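Local atomic coordinates of condensin complex subunit 3 (Schizosaccharomyces pombe, PDB entry 5OQR), a protein that serves as a regulatory subunit of condensin, the complex that converts interphase chromatin into condensed, mitotic-like chromosomes. Residues R727-I739 with F763-F776. Numbering follows the deposited sequence.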
loop_
_atom_site.group_PDB
_atom_site.type_symbol
_atom_site.label_atom_id
_atom_site.label_comp_id
_atom_site.label_asym_id
_atom_site.label_seq_id
_atom_site.Cartn_x
_atom_site.Cartn_y
_atom_site.Cartn_z
ATOM N N ARG A 727 -34.505 -8.872 -2.324
ATOM C CA ARG A 727 -35.332 -7.791 -2.848
ATOM C C ARG A 727 -35.284 -6.576 -1.931
ATOM O O ARG A 727 -35.250 -5.434 -2.403
ATOM C CB ARG A 727 -36.767 -8.279 -3.032
ATOM C CG ARG A 727 -37.591 -7.454 -4.006
ATOM C CD ARG A 727 -38.960 -8.075 -4.223
ATOM N NE ARG A 727 -38.958 -9.074 -5.289
ATOM C CZ ARG A 727 -39.912 -9.984 -5.466
ATOM N NH1 ARG A 727 -40.947 -10.039 -4.639
ATOM N NH2 ARG A 727 -39.828 -10.847 -6.468
ATOM N N LYS A 728 -35.276 -6.800 -0.615
ATOM C CA LYS A 728 -35.080 -5.701 0.325
ATOM C C LYS A 728 -33.775 -4.970 0.046
ATOM O O LYS A 728 -33.733 -3.736 0.017
ATOM C CB LYS A 728 -35.078 -6.224 1.762
ATOM C CG LYS A 728 -36.412 -6.131 2.484
ATOM C CD LYS A 728 -36.221 -6.013 3.993
ATOM C CE LYS A 728 -35.587 -4.677 4.377
ATOM N NZ LYS A 728 -35.764 -4.346 5.818
ATOM N N PHE A 729 -32.690 -5.723 -0.146
ATOM C CA PHE A 729 -31.375 -5.109 -0.257
ATOM C C PHE A 729 -31.249 -4.295 -1.537
ATOM O O PHE A 729 -30.655 -3.212 -1.534
ATOM C CB PHE A 729 -30.289 -6.180 -0.194
ATOM C CG PHE A 729 -28.906 -5.632 -0.327
ATOM C CD1 PHE A 729 -28.163 -5.866 -1.469
ATOM C CD2 PHE A 729 -28.357 -4.859 0.679
ATOM C CE1 PHE A 729 -26.892 -5.351 -1.596
ATOM C CE2 PHE A 729 -27.087 -4.340 0.558
ATOM C CZ PHE A 729 -26.355 -4.581 -0.582
ATOM N N MET A 730 -31.799 -4.797 -2.644
ATOM C CA MET A 730 -31.728 -4.052 -3.895
ATOM C C MET A 730 -32.458 -2.722 -3.789
ATOM O O MET A 730 -32.033 -1.733 -4.397
ATOM C CB MET A 730 -32.304 -4.889 -5.037
ATOM C CG MET A 730 -31.579 -6.207 -5.266
ATOM S SD MET A 730 -29.808 -6.014 -5.555
ATOM C CE MET A 730 -29.803 -5.268 -7.180
ATOM N N ILE A 731 -33.551 -2.674 -3.024
ATOM C CA ILE A 731 -34.257 -1.416 -2.812
ATOM C C ILE A 731 -33.427 -0.486 -1.940
ATOM O O ILE A 731 -33.429 0.733 -2.133
ATOM C CB ILE A 731 -35.647 -1.685 -2.203
ATOM C CG1 ILE A 731 -36.546 -2.371 -3.231
ATOM C CG2 ILE A 731 -36.308 -0.388 -1.724
ATOM C CD1 ILE A 731 -37.790 -2.996 -2.639
ATOM N N SER A 732 -32.702 -1.049 -0.971
ATOM C CA SER A 732 -31.836 -0.246 -0.112
ATOM C C SER A 732 -30.889 0.629 -0.920
ATOM O O SER A 732 -30.516 1.718 -0.472
ATOM C CB SER A 732 -31.035 -1.159 0.815
ATOM O OG SER A 732 -30.251 -2.074 0.070
ATOM N N LEU A 733 -30.492 0.176 -2.110
ATOM C CA LEU A 733 -29.514 0.920 -2.896
ATOM C C LEU A 733 -30.100 2.203 -3.466
ATOM O O LEU A 733 -29.370 3.183 -3.652
ATOM C CB LEU A 733 -28.977 0.035 -4.019
ATOM C CG LEU A 733 -28.452 -1.324 -3.550
ATOM C CD1 LEU A 733 -28.042 -2.169 -4.736
ATOM C CD2 LEU A 733 -27.294 -1.145 -2.581
ATOM N N LEU A 734 -31.406 2.221 -3.749
ATOM C CA LEU A 734 -32.033 3.429 -4.277
ATOM C C LEU A 734 -31.826 4.618 -3.350
ATOM O O LEU A 734 -31.736 5.758 -3.815
ATOM C CB LEU A 734 -33.524 3.184 -4.500
ATOM C CG LEU A 734 -33.875 2.253 -5.659
ATOM C CD1 LEU A 734 -35.275 1.707 -5.488
ATOM C CD2 LEU A 734 -33.750 2.982 -6.985
ATOM N N GLY A 735 -31.738 4.377 -2.043
ATOM C CA GLY A 735 -31.499 5.454 -1.101
ATOM C C GLY A 735 -30.071 5.951 -1.089
ATOM O O GLY A 735 -29.825 7.088 -0.676
ATOM N N LYS A 736 -29.124 5.127 -1.532
ATOM C CA LYS A 736 -27.722 5.521 -1.561
ATOM C C LYS A 736 -27.320 6.188 -2.867
ATOM O O LYS A 736 -26.258 6.815 -2.925
ATOM C CB LYS A 736 -26.828 4.302 -1.325
ATOM C CG LYS A 736 -27.226 3.473 -0.119
ATOM C CD LYS A 736 -26.381 2.223 0.003
ATOM C CE LYS A 736 -26.870 1.331 1.132
ATOM N NZ LYS A 736 -26.867 2.033 2.443
ATOM N N LEU A 737 -28.140 6.071 -3.908
ATOM C CA LEU A 737 -27.810 6.675 -5.190
ATOM C C LEU A 737 -27.599 8.176 -5.038
ATOM O O LEU A 737 -28.196 8.830 -4.180
ATOM C CB LEU A 737 -28.916 6.405 -6.208
ATOM C CG LEU A 737 -29.192 4.941 -6.548
ATOM C CD1 LEU A 737 -30.429 4.827 -7.422
ATOM C CD2 LEU A 737 -27.998 4.314 -7.238
ATOM N N LYS A 738 -26.730 8.714 -5.882
ATOM C CA LYS A 738 -26.442 10.142 -5.938
ATOM C C LYS A 738 -27.049 10.671 -7.232
ATOM O O LYS A 738 -26.423 10.633 -8.292
ATOM C CB LYS A 738 -24.948 10.410 -5.876
ATOM C CG LYS A 738 -24.382 10.477 -4.464
ATOM C CD LYS A 738 -23.015 11.143 -4.449
ATOM C CE LYS A 738 -23.113 12.652 -4.663
ATOM N NZ LYS A 738 -21.857 13.219 -5.226
ATOM N N ILE A 739 -28.274 11.166 -7.137
ATOM C CA ILE A 739 -29.012 11.676 -8.287
ATOM C C ILE A 739 -28.856 13.193 -8.299
ATOM O O ILE A 739 -29.246 13.845 -7.322
ATOM C CB ILE A 739 -30.493 11.276 -8.224
ATOM C CG1 ILE A 739 -30.629 9.782 -7.907
ATOM C CG2 ILE A 739 -31.189 11.610 -9.532
ATOM C CD1 ILE A 739 -29.967 8.861 -8.912
ATOM N N PHE A 763 -45.911 -6.412 -5.394
ATOM C CA PHE A 763 -45.150 -7.193 -4.433
ATOM C C PHE A 763 -45.392 -6.674 -3.020
ATOM O O PHE A 763 -45.669 -5.492 -2.804
ATOM C CB PHE A 763 -43.658 -7.140 -4.763
ATOM C CG PHE A 763 -43.279 -7.913 -5.996
ATOM C CD1 PHE A 763 -43.722 -9.211 -6.182
ATOM C CD2 PHE A 763 -42.479 -7.339 -6.970
ATOM C CE1 PHE A 763 -43.373 -9.922 -7.313
ATOM C CE2 PHE A 763 -42.128 -8.044 -8.103
ATOM C CZ PHE A 763 -42.576 -9.338 -8.275
ATOM N N THR A 764 -45.291 -7.580 -2.053
ATOM C CA THR A 764 -45.493 -7.239 -0.651
ATOM C C THR A 764 -44.173 -6.756 -0.065
ATOM O O THR A 764 -43.189 -7.503 -0.038
ATOM C CB THR A 764 -46.020 -8.442 0.129
ATOM O OG1 THR A 764 -47.152 -8.995 -0.553
ATOM C CG2 THR A 764 -46.433 -8.026 1.532
ATOM N N MET A 765 -44.156 -5.514 0.407
ATOM C CA MET A 765 -42.948 -4.877 0.904
ATOM C C MET A 765 -43.146 -4.410 2.339
ATOM O O MET A 765 -44.243 -4.010 2.737
ATOM C CB MET A 765 -42.555 -3.691 0.022
ATOM C CG MET A 765 -41.759 -4.087 -1.208
ATOM S SD MET A 765 -41.690 -2.790 -2.450
ATOM C CE MET A 765 -43.352 -2.866 -3.112
ATOM N N ASP A 766 -42.064 -4.465 3.109
ATOM C CA ASP A 766 -42.081 -4.026 4.493
ATOM C C ASP A 766 -42.087 -2.501 4.560
ATOM O O ASP A 766 -42.100 -1.801 3.545
ATOM C CB ASP A 766 -40.882 -4.603 5.242
ATOM C CG ASP A 766 -39.567 -4.060 4.732
ATOM O OD1 ASP A 766 -39.131 -3.001 5.224
ATOM O OD2 ASP A 766 -38.971 -4.691 3.837
ATOM N N SER A 767 -42.062 -1.975 5.785
ATOM C CA SER A 767 -42.191 -0.537 5.985
ATOM C C SER A 767 -41.006 0.218 5.397
ATOM O O SER A 767 -41.186 1.187 4.651
ATOM C CB SER A 767 -42.331 -0.231 7.475
ATOM O OG SER A 767 -43.571 -0.689 7.975
ATOM N N THR A 768 -39.784 -0.200 5.733
ATOM C CA THR A 768 -38.609 0.542 5.286
ATOM C C THR A 768 -38.502 0.535 3.765
ATOM O O THR A 768 -38.187 1.562 3.155
ATOM C CB THR A 768 -37.341 -0.033 5.920
ATOM O OG1 THR A 768 -37.115 -1.362 5.439
ATOM C CG2 THR A 768 -37.462 -0.058 7.438
ATOM N N SER A 769 -38.766 -0.610 3.134
ATOM C CA SER A 769 -38.799 -0.655 1.676
ATOM C C SER A 769 -39.775 0.376 1.127
ATOM O O SER A 769 -39.414 1.210 0.289
ATOM C CB SER A 769 -39.180 -2.057 1.200
ATOM O OG SER A 769 -38.317 -3.039 1.738
ATOM N N LEU A 770 -41.025 0.337 1.599
ATOM C CA LEU A 770 -42.026 1.293 1.141
ATOM C C LEU A 770 -41.599 2.726 1.414
ATOM O O LEU A 770 -41.899 3.624 0.621
ATOM C CB LEU A 770 -43.364 1.001 1.818
ATOM C CG LEU A 770 -44.001 -0.337 1.442
ATOM C CD1 LEU A 770 -44.989 -0.781 2.505
ATOM C CD2 LEU A 770 -44.681 -0.230 0.089
ATOM N N SER A 771 -40.900 2.963 2.525
ATOM C CA SER A 771 -40.455 4.315 2.846
ATOM C C SER A 771 -39.353 4.773 1.898
ATOM O O SER A 771 -39.322 5.939 1.493
ATOM C CB SER A 771 -39.977 4.374 4.295
ATOM O OG SER A 771 -39.697 5.707 4.687
ATOM N N ILE A 772 -38.440 3.871 1.534
ATOM C CA ILE A 772 -37.391 4.221 0.582
ATOM C C ILE A 772 -37.994 4.512 -0.785
ATOM O O ILE A 772 -37.626 5.491 -1.444
ATOM C CB ILE A 772 -36.341 3.097 0.507
ATOM C CG1 ILE A 772 -35.667 2.903 1.866
ATOM C CG2 ILE A 772 -35.284 3.412 -0.551
ATOM C CD1 ILE A 772 -34.896 1.607 1.979
ATOM N N LEU A 773 -38.927 3.671 -1.232
ATOM C CA LEU A 773 -39.553 3.890 -2.530
ATOM C C LEU A 773 -40.346 5.189 -2.550
ATOM O O LEU A 773 -40.318 5.926 -3.541
ATOM C CB LEU A 773 -40.451 2.706 -2.882
ATOM C CG LEU A 773 -39.733 1.393 -3.196
ATOM C CD1 LEU A 773 -40.738 0.274 -3.379
ATOM C CD2 LEU A 773 -38.861 1.530 -4.436
ATOM N N ALA A 774 -41.056 5.491 -1.462
ATOM C CA ALA A 774 -41.832 6.725 -1.409
ATOM C C ALA A 774 -40.924 7.947 -1.412
ATOM O O ALA A 774 -41.192 8.926 -2.114
ATOM C CB ALA A 774 -42.726 6.728 -0.171
ATOM N N LYS A 775 -39.846 7.907 -0.632
ATOM C CA LYS A 775 -38.914 9.027 -0.612
ATOM C C LYS A 775 -38.227 9.202 -1.958
ATOM O O LYS A 775 -37.941 10.333 -2.366
ATOM C CB LYS A 775 -37.885 8.818 0.494
ATOM C CG LYS A 775 -37.245 10.097 1.002
ATOM C CD LYS A 775 -36.339 9.827 2.194
ATOM C CE LYS A 775 -37.131 9.405 3.426
ATOM N NZ LYS A 775 -36.624 8.129 4.002
ATOM N N PHE A 776 -37.953 8.100 -2.659
ATOM C CA PHE A 776 -37.361 8.186 -3.986
ATOM C C PHE A 776 -38.362 8.728 -4.998
ATOM O O PHE A 776 -38.019 9.578 -5.828
ATOM C CB PHE A 776 -36.855 6.808 -4.413
ATOM C CG PHE A 776 -35.962 6.834 -5.614
ATOM C CD1 PHE A 776 -34.602 7.035 -5.475
ATOM C CD2 PHE A 776 -36.480 6.651 -6.883
ATOM C CE1 PHE A 776 -33.775 7.059 -6.576
ATOM C CE2 PHE A 776 -35.658 6.673 -7.989
ATOM C CZ PHE A 776 -34.303 6.876 -7.836
#
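Arg-727 runs out with CG trans to its backbone N (chi1 -159°) and bends at chi3, which lays its guanidinium flat over one face of the Phe-763 ring. Arg-727 CZ stands 3.7 Å from the centroid of the Phe-763 ring, almost on the normal, and the planes are 26° apart: a stacked cation-pi pair. NE and NH2 hydrogen-bond the carbonyls of Leu-718 and Pro-719, fixing the rotation of the group. Phe-776, whose chi1 of -167° brings its ring up against Leu-734, takes Leu-734 CD2 over one face in a CH-pi contact, 4.1 Å from the centroid. Between these aromatic ends the helical segments 727-736 and 767-776 pack with axes 9.0 Å apart. Ile-772 is a knob among Ile-731, Ser-732, Leu-734 and Gly-735, its CG2 lying 3.6 Å from Ile-731 O. Ile-731 CD1 meets Met-765 SD, and Leu-734 CD1 touches Leu-773 CD2 at 3.7 Å. Asp-766 N-caps helix 767-785: OD1 accepts from Ser-769 N and, through its syn lone pair, from Thr-768 OG1, while Ser-769 OG reaches OD2 from above the carboxylate plane. Lys-728 lies across this cap, its NZ making a weak hydrogen bond to Thr-768 OG1 and a long salt bridge to Asp-766 OD1 (3.7 Å). An alanine at Asp-766 would remove both carboxylate oxygens and probably leave Ser-769 N uncapped and the Lys-728 ammonium without its counter-charge. The apolar seam and the Arg-727 stack thus probably carry most of the join between HEAT repeat 9 and the C-terminal helix, while the Lys-728 charge, loosely held, is likely to offset that of the capping carboxylate.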